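Local coordinates for protein polyketide biosynthesis cytochrome P450 PksS (Bacillus subtilis, PDB 4YZR) that acts as a haem-dependent cytochrome P450 monooxygenase in the metabolism of the antibiotic polyketide bacillaene, with dihydrobacillaene as its substrate, at residues Ile376-Ala381 with Glu397-Ser402; Glu127-Glu132 with Lys143-Pro148; Met54-Asp59 with Glu298-Lys303. All coordinates share one frame; numbering follows the deposited sequence. Where two conformers were deposited one is given.

Contact 1 of 3, residues Ile376-Ala381 with Glu397-Ser402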
loop_
_atom_site.group_PDB
_atom_site.type_symbol
_atom_site.label_atom_id
_atom_site.label_comp_id
_atom_site.label_asym_id
_atom_site.label_seq_id
_atom_site.Cartn_x
_atom_site.Cartn_y
_atom_site.Cartn_z
ATOM N N ILE A 376 -14.940 -10.129 -19.423
ATOM C CA ILE A 376 -15.226 -9.740 -18.040
ATOM C C ILE A 376 -15.975 -8.385 -17.936
ATOM O O ILE A 376 -15.678 -7.425 -18.688
ATOM C CB ILE A 376 -13.927 -9.695 -17.218
ATOM C CG1 ILE A 376 -14.200 -9.457 -15.758
ATOM C CG2 ILE A 376 -12.978 -8.661 -17.807
ATOM C CD1 ILE A 376 -12.947 -9.618 -14.861
ATOM N N GLU A 377 -16.932 -8.316 -17.017
ATOM C CA GLU A 377 -17.786 -7.141 -16.829
ATOM C C GLU A 377 -18.207 -7.017 -15.390
ATOM O O GLU A 377 -18.373 -7.975 -14.687
ATOM C CB GLU A 377 -19.053 -7.288 -17.752
ATOM C CG GLU A 377 -20.073 -6.194 -17.739
ATOM C CD GLU A 377 -21.228 -6.578 -18.677
ATOM O OE1 GLU A 377 -21.417 -5.888 -19.720
ATOM O OE2 GLU A 377 -21.909 -7.588 -18.386
ATOM N N LEU A 378 -18.356 -5.773 -14.955
ATOM C CA LEU A 378 -18.811 -5.497 -13.615
ATOM C C LEU A 378 -20.202 -6.036 -13.327
ATOM O O LEU A 378 -21.061 -5.977 -14.276
ATOM C CB LEU A 378 -18.696 -3.972 -13.392
ATOM C CG LEU A 378 -18.652 -3.388 -12.028
ATOM C CD1 LEU A 378 -17.508 -3.955 -11.220
ATOM C CD2 LEU A 378 -18.514 -1.876 -12.211
ATOM N N ALA A 379 -20.491 -6.660 -12.224
ATOM C CA ALA A 379 -21.803 -7.275 -11.920
ATOM C C ALA A 379 -22.282 -6.681 -10.598
ATOM O O ALA A 379 -22.895 -7.344 -9.796
ATOM C CB ALA A 379 -21.660 -8.763 -11.786
ATOM N N VAL A 380 -22.015 -5.391 -10.373
ATOM C CA VAL A 380 -22.483 -4.625 -9.174
ATOM C C VAL A 380 -22.716 -3.225 -9.657
ATOM O O VAL A 380 -21.951 -2.686 -10.450
ATOM C CB VAL A 380 -21.422 -4.649 -8.048
ATOM C CG1 VAL A 380 -20.077 -4.150 -8.501
ATOM C CG2 VAL A 380 -21.894 -3.909 -6.815
ATOM N N ALA A 381 -23.870 -2.654 -9.287
ATOM C CA ALA A 381 -24.159 -1.272 -9.625
ATOM C C ALA A 381 -23.267 -0.305 -8.823
ATOM O O ALA A 381 -22.933 -0.578 -7.679
ATOM C CB ALA A 381 -25.627 -0.956 -9.336
ATOM N N GLU A 397 -14.337 -4.306 -0.364
ATOM C CA GLU A 397 -14.695 -5.520 0.364
ATOM C C GLU A 397 -14.956 -6.714 -0.550
ATOM O O GLU A 397 -14.583 -7.806 -0.215
ATOM C CB GLU A 397 -15.983 -5.164 1.166
ATOM C CG GLU A 397 -16.626 -6.129 2.124
ATOM C CD GLU A 397 -17.849 -5.413 2.780
ATOM O OE1 GLU A 397 -19.030 -5.612 2.374
ATOM O OE2 GLU A 397 -17.636 -4.531 3.662
ATOM N N SER A 398 -15.564 -6.417 -1.676
ATOM C CA SER A 398 -15.881 -7.431 -2.698
ATOM C C SER A 398 -15.999 -6.740 -3.995
ATOM O O SER A 398 -16.169 -5.522 -4.139
ATOM C CB SER A 398 -17.197 -8.159 -2.333
ATOM O OG SER A 398 -18.216 -7.245 -2.292
ATOM N N LEU A 399 -15.913 -7.534 -5.072
ATOM C CA LEU A 399 -15.940 -7.035 -6.433
ATOM C C LEU A 399 -16.590 -8.084 -7.365
ATOM O O LEU A 399 -15.886 -8.839 -8.022
ATOM C CB LEU A 399 -14.583 -6.620 -6.975
ATOM C CG LEU A 399 -14.521 -6.016 -8.375
ATOM C CD1 LEU A 399 -15.441 -4.895 -8.531
ATOM C CD2 LEU A 399 -13.103 -5.536 -8.736
ATOM N N PRO A 400 -17.968 -8.097 -7.343
ATOM C CA PRO A 400 -18.636 -9.070 -8.215
ATOM C C PRO A 400 -18.498 -8.788 -9.661
ATOM O O PRO A 400 -18.762 -7.667 -10.061
ATOM C CB PRO A 400 -20.090 -8.980 -7.716
ATOM C CG PRO A 400 -20.155 -8.179 -6.477
ATOM C CD PRO A 400 -18.896 -7.339 -6.513
ATOM N N VAL A 401 -18.144 -9.763 -10.504
ATOM C CA VAL A 401 -18.026 -9.642 -11.894
ATOM C C VAL A 401 -18.698 -10.858 -12.573
ATOM O O VAL A 401 -18.866 -11.895 -11.996
ATOM C CB VAL A 401 -16.526 -9.579 -12.387
ATOM C CG1 VAL A 401 -15.829 -8.361 -11.747
ATOM C CG2 VAL A 401 -15.743 -10.777 -12.072
ATOM N N SER A 402 -19.043 -10.577 -13.845
ATOM C CA SER A 402 -19.421 -11.673 -14.786
ATOM C C SER A 402 -18.199 -11.968 -15.568
ATOM O O SER A 402 -17.508 -11.055 -16.050
ATOM C CB SER A 402 -20.540 -11.135 -15.652
ATOM O OG SER A 402 -20.742 -12.070 -16.697
#
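An edge strand of a small antiparallel sheet, 377-378, is paired here with the C-terminal strand 400-402, and E377 facing S402 is the hydrogen-bonded pair that sets the register. The two residues exchange both of their backbone bonds: E377 N donates to S402 O (3.0 Å), while S402 N returns a shorter bond to E377 O (2.8 Å). Each acceptor also takes a CA-H contact, S402 O from I376 CA and E377 O from V401 CA. One step on, L378 and V401 form the non-hydrogen-bonded pair, with side chains that diverge. A379, just beyond the strand, still bonds to its neighbour, A379 N donating to P400 O (2.9 Å).

These bonds form one side of the three-stranded sheet of the P450 fold, in which 400-402 is the middle strand, bonded on its other flank to 138-140 through V401 and A139. Among the apolar side chains, L378 CD1 meets L399 CD1 at 3.5 Å, the two leucines crossing at about a right angle. L399 holds its CG trans to the backbone N (chi1 -177°); L378, whose CB points away from the other strand, has its CG trans as well (chi1 -160°) and swings CD1 back to the meeting point. I376 CG1 lies 4.1 Å from V401 CB, and this leucine-isoleucine-valine layer rests on helix 228-259, where L255, T254 and L258 receive it. At the other end A379 CB points at the partner strand and lies 3.5 Å from P400 O, while V380 CG1 touches the proline ring at P400 CD (3.9 Å), next to I385 of the neighbouring loop.

Contact 2 of 3, residues Glu127-Glu132 with Lys143-Pro148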
loop_
_atom_site.group_PDB
_atom_site.type_symbol
_atom_site.label_atom_id
_atom_site.label_comp_id
_atom_site.label_asym_id
_atom_site.label_seq_id
_atom_site.Cartn_x
_atom_site.Cartn_y
_atom_site.Cartn_z
ATOM N N GLU A 127 -2.014 -17.821 -12.912
ATOM C CA GLU A 127 -2.684 -18.855 -13.773
ATOM C C GLU A 127 -3.382 -19.871 -12.985
ATOM O O GLU A 127 -4.564 -20.217 -13.351
ATOM C CB GLU A 127 -1.652 -19.397 -14.755
ATOM C CG GLU A 127 -1.147 -18.326 -15.773
ATOM C CD GLU A 127 -2.187 -17.490 -16.591
ATOM O OE1 GLU A 127 -3.110 -18.053 -17.134
ATOM O OE2 GLU A 127 -1.949 -16.313 -16.860
ATOM N N GLN A 128 -2.939 -20.289 -11.863
ATOM C CA GLN A 128 -3.643 -21.211 -11.008
ATOM C C GLN A 128 -4.906 -20.602 -10.465
ATOM O O GLN A 128 -5.971 -21.248 -10.391
ATOM C CB GLN A 128 -2.777 -21.655 -9.810
ATOM C CG GLN A 128 -3.396 -22.512 -8.740
ATOM C CD GLN A 128 -4.206 -21.766 -7.661
ATOM O OE1 GLN A 128 -3.645 -20.983 -6.869
ATOM N NE2 GLN A 128 -5.501 -22.088 -7.537
ATOM N N LEU A 129 -4.866 -19.338 -10.047
ATOM C CA LEU A 129 -6.066 -18.710 -9.527
ATOM C C LEU A 129 -7.091 -18.548 -10.612
ATOM O O LEU A 129 -8.331 -18.766 -10.388
ATOM C CB LEU A 129 -5.772 -17.321 -8.884
ATOM C CG LEU A 129 -4.911 -17.405 -7.643
ATOM C CD1 LEU A 129 -4.377 -16.021 -7.321
ATOM C CD2 LEU A 129 -5.705 -17.970 -6.471
ATOM N N LEU A 130 -6.670 -18.191 -11.811
ATOM C CA LEU A 130 -7.553 -18.021 -12.974
ATOM C C LEU A 130 -8.152 -19.397 -13.338
ATOM O O LEU A 130 -9.356 -19.399 -13.765
ATOM C CB LEU A 130 -6.864 -17.368 -14.120
ATOM C CG LEU A 130 -6.517 -15.891 -13.811
ATOM C CD1 LEU A 130 -5.513 -15.413 -14.796
ATOM C CD2 LEU A 130 -7.716 -14.955 -13.800
ATOM N N ASP A 131 -7.401 -20.478 -13.210
ATOM C CA ASP A 131 -7.991 -21.845 -13.517
ATOM C C ASP A 131 -9.107 -22.077 -12.627
ATOM O O ASP A 131 -10.134 -22.679 -13.050
ATOM C CB ASP A 131 -6.904 -22.903 -13.337
ATOM C CG ASP A 131 -5.837 -22.871 -14.396
ATOM O OD1 ASP A 131 -5.910 -22.197 -15.450
ATOM O OD2 ASP A 131 -4.780 -23.581 -14.148
ATOM N N GLU A 132 -9.098 -21.763 -11.375
ATOM C CA GLU A 132 -10.199 -21.955 -10.482
ATOM C C GLU A 132 -11.328 -21.088 -10.842
ATOM O O GLU A 132 -12.482 -21.517 -10.850
ATOM C CB GLU A 132 -9.818 -21.774 -9.003
ATOM C CG GLU A 132 -8.791 -22.750 -8.545
ATOM C CD GLU A 132 -9.246 -24.237 -8.721
ATOM O OE1 GLU A 132 -10.420 -24.520 -8.376
ATOM O OE2 GLU A 132 -8.438 -25.065 -9.241
ATOM N N LYS A 143 -12.091 -12.089 -3.454
ATOM C CA LYS A 143 -11.829 -13.381 -2.911
ATOM C C LYS A 143 -11.028 -14.311 -3.769
ATOM O O LYS A 143 -10.221 -15.151 -3.296
ATOM C CB LYS A 143 -13.194 -13.986 -2.489
ATOM C CG LYS A 143 -13.107 -15.287 -1.736
ATOM C CD LYS A 143 -14.539 -15.781 -1.369
ATOM C CE LYS A 143 -15.525 -16.038 -2.513
ATOM N NZ LYS A 143 -14.934 -16.556 -3.790
ATOM N N SER A 144 -11.319 -14.262 -5.074
ATOM C CA SER A 144 -10.781 -15.218 -6.010
ATOM C C SER A 144 -9.433 -14.888 -6.557
ATOM O O SER A 144 -8.795 -15.737 -7.123
ATOM C CB SER A 144 -11.767 -15.456 -7.149
ATOM O OG SER A 144 -11.895 -14.344 -7.945
ATOM N N PHE A 145 -9.037 -13.592 -6.523
ATOM C CA PHE A 145 -7.868 -13.224 -7.324
ATOM C C PHE A 145 -7.078 -12.073 -6.640
ATOM O O PHE A 145 -5.873 -12.282 -6.349
ATOM C CB PHE A 145 -8.362 -12.731 -8.722
ATOM C CG PHE A 145 -7.250 -12.551 -9.761
ATOM C CD1 PHE A 145 -6.497 -13.601 -10.160
ATOM C CD2 PHE A 145 -7.072 -11.307 -10.327
ATOM C CE1 PHE A 145 -5.471 -13.441 -11.108
ATOM C CE2 PHE A 145 -6.127 -11.137 -11.312
ATOM C CZ PHE A 145 -5.340 -12.167 -11.653
ATOM N N ALA A 146 -7.676 -10.965 -6.362
ATOM C CA ALA A 146 -6.904 -9.762 -5.861
ATOM C C ALA A 146 -6.430 -10.033 -4.498
ATOM O O ALA A 146 -5.290 -9.612 -4.171
ATOM C CB ALA A 146 -7.769 -8.570 -5.918
ATOM N N SER A 147 -7.197 -10.650 -3.564
ATOM C CA SER A 147 -6.700 -10.952 -2.220
ATOM C C SER A 147 -5.699 -12.104 -2.182
ATOM O O SER A 147 -4.630 -11.997 -1.579
ATOM C CB SER A 147 -7.884 -11.184 -1.262
ATOM O OG SER A 147 -8.760 -10.058 -1.196
ATOM N N PRO A 148 -5.945 -13.256 -2.854
ATOM C CA PRO A 148 -5.009 -14.402 -2.702
ATOM C C PRO A 148 -3.709 -14.204 -3.385
ATOM O O PRO A 148 -2.702 -14.625 -2.882
ATOM C CB PRO A 148 -5.779 -15.628 -3.254
ATOM C CG PRO A 148 -6.883 -15.003 -4.042
ATOM C CD PRO A 148 -7.240 -13.691 -3.470
HETATM O O HOH W 1 -9.296 -18.345 -7.784
#
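Apolar contacts carry most of the junction between helix 119-133 and the turn where helix 141-146 gives way to helix 148-158, beginning with L129, whose side chain is directed at the second segment. Its CB sits in the plane of the F145 ring, at the edge, 4.0 Å from F145 CD1. Beyond it, L129 CD2 touches P148 CB, also at 4.0 Å. The contact thus joins the helices on either side of strand 138-140 in the chain, within the helical part of the P450 fold and away from the haem, which is about 14 Å from the F145 side chain.

Ring contacts come next. L130 approaches the same phenylalanine with CG 3.8 Å from F145 CE1, and its CD2 makes an off-centre CH-pi contact, 4.3 Å from the ring centroid and 29° off the normal. F145 can offer its ring to both leucines because CG stands trans to the backbone N (chi1 -169°), carrying the ring out toward the other helix. Behind L130 are A368, L369 and R372 of helix 355-372.

The polar part is a water bridge. The water donates to L129 O (2.8 Å) and to S144 O (2.7 Å), while S144 OG bonds D140 O outside the contact.

With both its protons spent on backbone carbonyls, the water joins two acceptors that could not bond each other; between these two segments the polar link is the water, and the direct contacts are apolar.

Contact 3 of 3, residues Met54-Asp59 with Glu298-Lys303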
loop_
_atom_site.group_PDB
_atom_site.type_symbol
_atom_site.label_atom_id
_atom_site.label_comp_id
_atom_site.label_asym_id
_atom_site.label_seq_id
_atom_site.Cartn_x
_atom_site.Cartn_y
_atom_site.Cartn_z
ATOM N N MET A 54 4.445 17.838 -2.113
ATOM C CA MET A 54 5.908 17.743 -2.362
ATOM C C MET A 54 6.697 18.530 -1.385
ATOM O O MET A 54 7.718 18.006 -0.895
ATOM C CB MET A 54 6.281 18.059 -3.816
ATOM C CG MET A 54 5.821 17.098 -4.846
ATOM S SD MET A 54 6.692 15.520 -4.645
ATOM C CE MET A 54 8.359 15.939 -4.650
ATOM N N ALA A 55 6.304 19.732 -1.099
ATOM C CA ALA A 55 7.081 20.554 -0.136
ATOM C C ALA A 55 7.132 19.855 1.210
ATOM O O ALA A 55 8.197 19.686 1.860
ATOM C CB ALA A 55 6.441 21.896 0.024
ATOM N N PHE A 56 6.024 19.339 1.727
ATOM C CA PHE A 56 6.014 18.641 3.015
ATOM C C PHE A 56 6.717 17.340 2.999
ATOM O O PHE A 56 7.295 16.941 4.042
ATOM C CB PHE A 56 4.588 18.489 3.553
ATOM C CG PHE A 56 4.063 19.744 4.189
ATOM C CD1 PHE A 56 3.411 20.709 3.449
ATOM C CD2 PHE A 56 4.235 19.954 5.573
ATOM C CE1 PHE A 56 2.950 21.886 4.049
ATOM C CE2 PHE A 56 3.713 21.106 6.150
ATOM C CZ PHE A 56 3.137 22.067 5.363
ATOM N N LEU A 57 6.798 16.639 1.881
ATOM C CA LEU A 57 7.574 15.387 1.783
ATOM C C LEU A 57 9.062 15.597 1.831
ATOM O O LEU A 57 9.775 14.667 2.201
ATOM C CB LEU A 57 7.083 14.607 0.536
ATOM C CG LEU A 57 5.708 14.017 0.630
ATOM C CD1 LEU A 57 5.199 13.527 -0.707
ATOM C CD2 LEU A 57 5.708 12.866 1.623
ATOM N N LYS A 58 9.503 16.770 1.495
ATOM C CA LYS A 58 10.939 17.122 1.487
ATOM C C LYS A 58 11.332 17.928 2.690
ATOM O O LYS A 58 12.527 18.252 2.819
ATOM C CB LYS A 58 11.178 17.995 0.204
ATOM C CG LYS A 58 11.005 17.133 -1.036
ATOM C CD LYS A 58 11.588 17.884 -2.224
ATOM C CE LYS A 58 10.576 18.422 -3.170
ATOM N NZ LYS A 58 11.091 18.132 -4.541
ATOM N N ASP A 59 10.427 18.351 3.529
ATOM C CA ASP A 59 10.708 19.381 4.538
ATOM C C ASP A 59 11.304 18.664 5.757
ATOM O O ASP A 59 10.715 17.838 6.406
ATOM C CB ASP A 59 9.366 20.011 4.905
ATOM C CG ASP A 59 9.484 21.193 5.790
ATOM O OD1 ASP A 59 10.493 21.324 6.570
ATOM O OD2 ASP A 59 8.525 21.984 5.933
ATOM N N GLU A 298 8.770 21.734 14.949
ATOM C CA GLU A 298 8.863 23.140 15.415
ATOM C C GLU A 298 7.773 23.897 14.786
ATOM O O GLU A 298 7.186 23.484 13.759
ATOM C CB GLU A 298 10.262 23.659 14.996
ATOM C CG GLU A 298 10.483 23.834 13.465
ATOM C CD GLU A 298 11.990 24.032 13.087
ATOM O OE1 GLU A 298 12.276 25.020 12.368
ATOM O OE2 GLU A 298 12.859 23.179 13.456
ATOM N N ASP A 299 7.437 25.038 15.370
ATOM C CA ASP A 299 6.538 25.920 14.803
ATOM C C ASP A 299 7.082 26.575 13.508
ATOM O O ASP A 299 8.228 27.014 13.468
ATOM C CB ASP A 299 6.306 27.119 15.781
ATOM C CG ASP A 299 5.636 26.722 17.096
ATOM O OD1 ASP A 299 5.321 25.534 17.441
ATOM O OD2 ASP A 299 5.376 27.712 17.862
ATOM N N PHE A 300 6.293 26.722 12.470
ATOM C CA PHE A 300 6.679 27.432 11.286
ATOM C C PHE A 300 5.478 27.871 10.498
ATOM O O PHE A 300 4.336 27.301 10.642
ATOM C CB PHE A 300 7.641 26.613 10.411
ATOM C CG PHE A 300 7.045 25.319 9.798
ATOM C CD1 PHE A 300 7.137 24.119 10.484
ATOM C CD2 PHE A 300 6.560 25.319 8.512
ATOM C CE1 PHE A 300 6.649 22.928 9.918
ATOM C CE2 PHE A 300 6.086 24.133 7.943
ATOM C CZ PHE A 300 6.196 22.959 8.650
ATOM N N THR A 301 5.653 28.827 9.617
ATOM C CA THR A 301 4.604 29.261 8.776
ATOM C C THR A 301 4.787 28.750 7.331
ATOM O O THR A 301 5.887 28.699 6.804
ATOM C CB THR A 301 4.579 30.835 8.669
ATOM O OG1 THR A 301 4.429 31.322 9.980
ATOM C CG2 THR A 301 3.461 31.380 7.854
ATOM N N TYR A 302 3.681 28.277 6.784
ATOM C CA TYR A 302 3.655 27.808 5.403
ATOM C C TYR A 302 2.484 28.365 4.721
ATOM O O TYR A 302 1.351 28.104 5.082
ATOM C CB TYR A 302 3.573 26.236 5.390
ATOM C CG TYR A 302 3.669 25.662 3.963
ATOM C CD1 TYR A 302 2.550 25.497 3.167
ATOM C CD2 TYR A 302 4.898 25.341 3.428
ATOM C CE1 TYR A 302 2.624 25.038 1.877
ATOM C CE2 TYR A 302 4.999 24.962 2.062
ATOM C CZ TYR A 302 3.862 24.712 1.346
ATOM O OH TYR A 302 3.951 24.351 0.030
ATOM N N LYS A 303 2.702 29.236 3.709
ATOM C CA LYS A 303 1.611 29.894 2.949
ATOM C C LYS A 303 0.625 30.641 3.865
ATOM O O LYS A 303 -0.580 30.517 3.742
ATOM C CB LYS A 303 0.907 28.928 1.952
ATOM C CG LYS A 303 1.790 28.514 0.761
ATOM C CD LYS A 303 1.088 27.777 -0.322
ATOM C CE LYS A 303 2.036 27.450 -1.447
ATOM N NZ LYS A 303 1.397 26.629 -2.510
#
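F56 and Y302 form the compact centre of this contact, a T-shaped pair in which the edge of the phenylalanine points at a face of the tyrosine. The centroids are 4.8 Å apart and the planes stand at 57°, well short of perpendicular. F56 CE1 rests 3.6 Å above the plane of Y302, over the middle of that ring, which a CG trans to its backbone N (chi1 -175°) carries across to F56. On the other side of the F56 ring, CE2 meets F300 CZ at 4.0 Å, near the plane of the F300 ring, at its edge.

The margins are more sparsely contacted and more polar. A55 CB approaches Y302 OH (3.5 Å), a hydroxyl whose hydrogen bond is made with D52, and D59 OD2 lies 3.7 Å from F300 CZ while its salt bridge runs to R61. R61 also makes a cation-pi contact with F300. On the solvent side D52 also pairs with the exposed K303.

F56 is backed by I313 and I315 of strand 312-315 and by I62 of strand 62-63, with I30 of strand 30-35 against Y302; helix 50-58 thus packs against strand 300-302, which pairs with 305-307.

From the N terminus, the chain first passes through 54-59, whose partner, 298-303, comes more than two hundred residues later; contact 3 thus closes a very long loop. Contact 2 falls within that loop, joining helix 119-133 to 141-146 across a short excursion that includes strand 138-140. Contact 1 follows in series, pairing 376-381 with the C-terminal strand across a connection without helix or strand. No two of these loops cross. Contacts 1 and 2 are neighbours, their centres 15 Å apart, and strand 138-140 leads from the sheet of contact 1 into helix 141-146. Contact 3 stands on the opposite side of the chain's centre, its centre about 42 Å from that of contact 1 and 44 Å from that of contact 2.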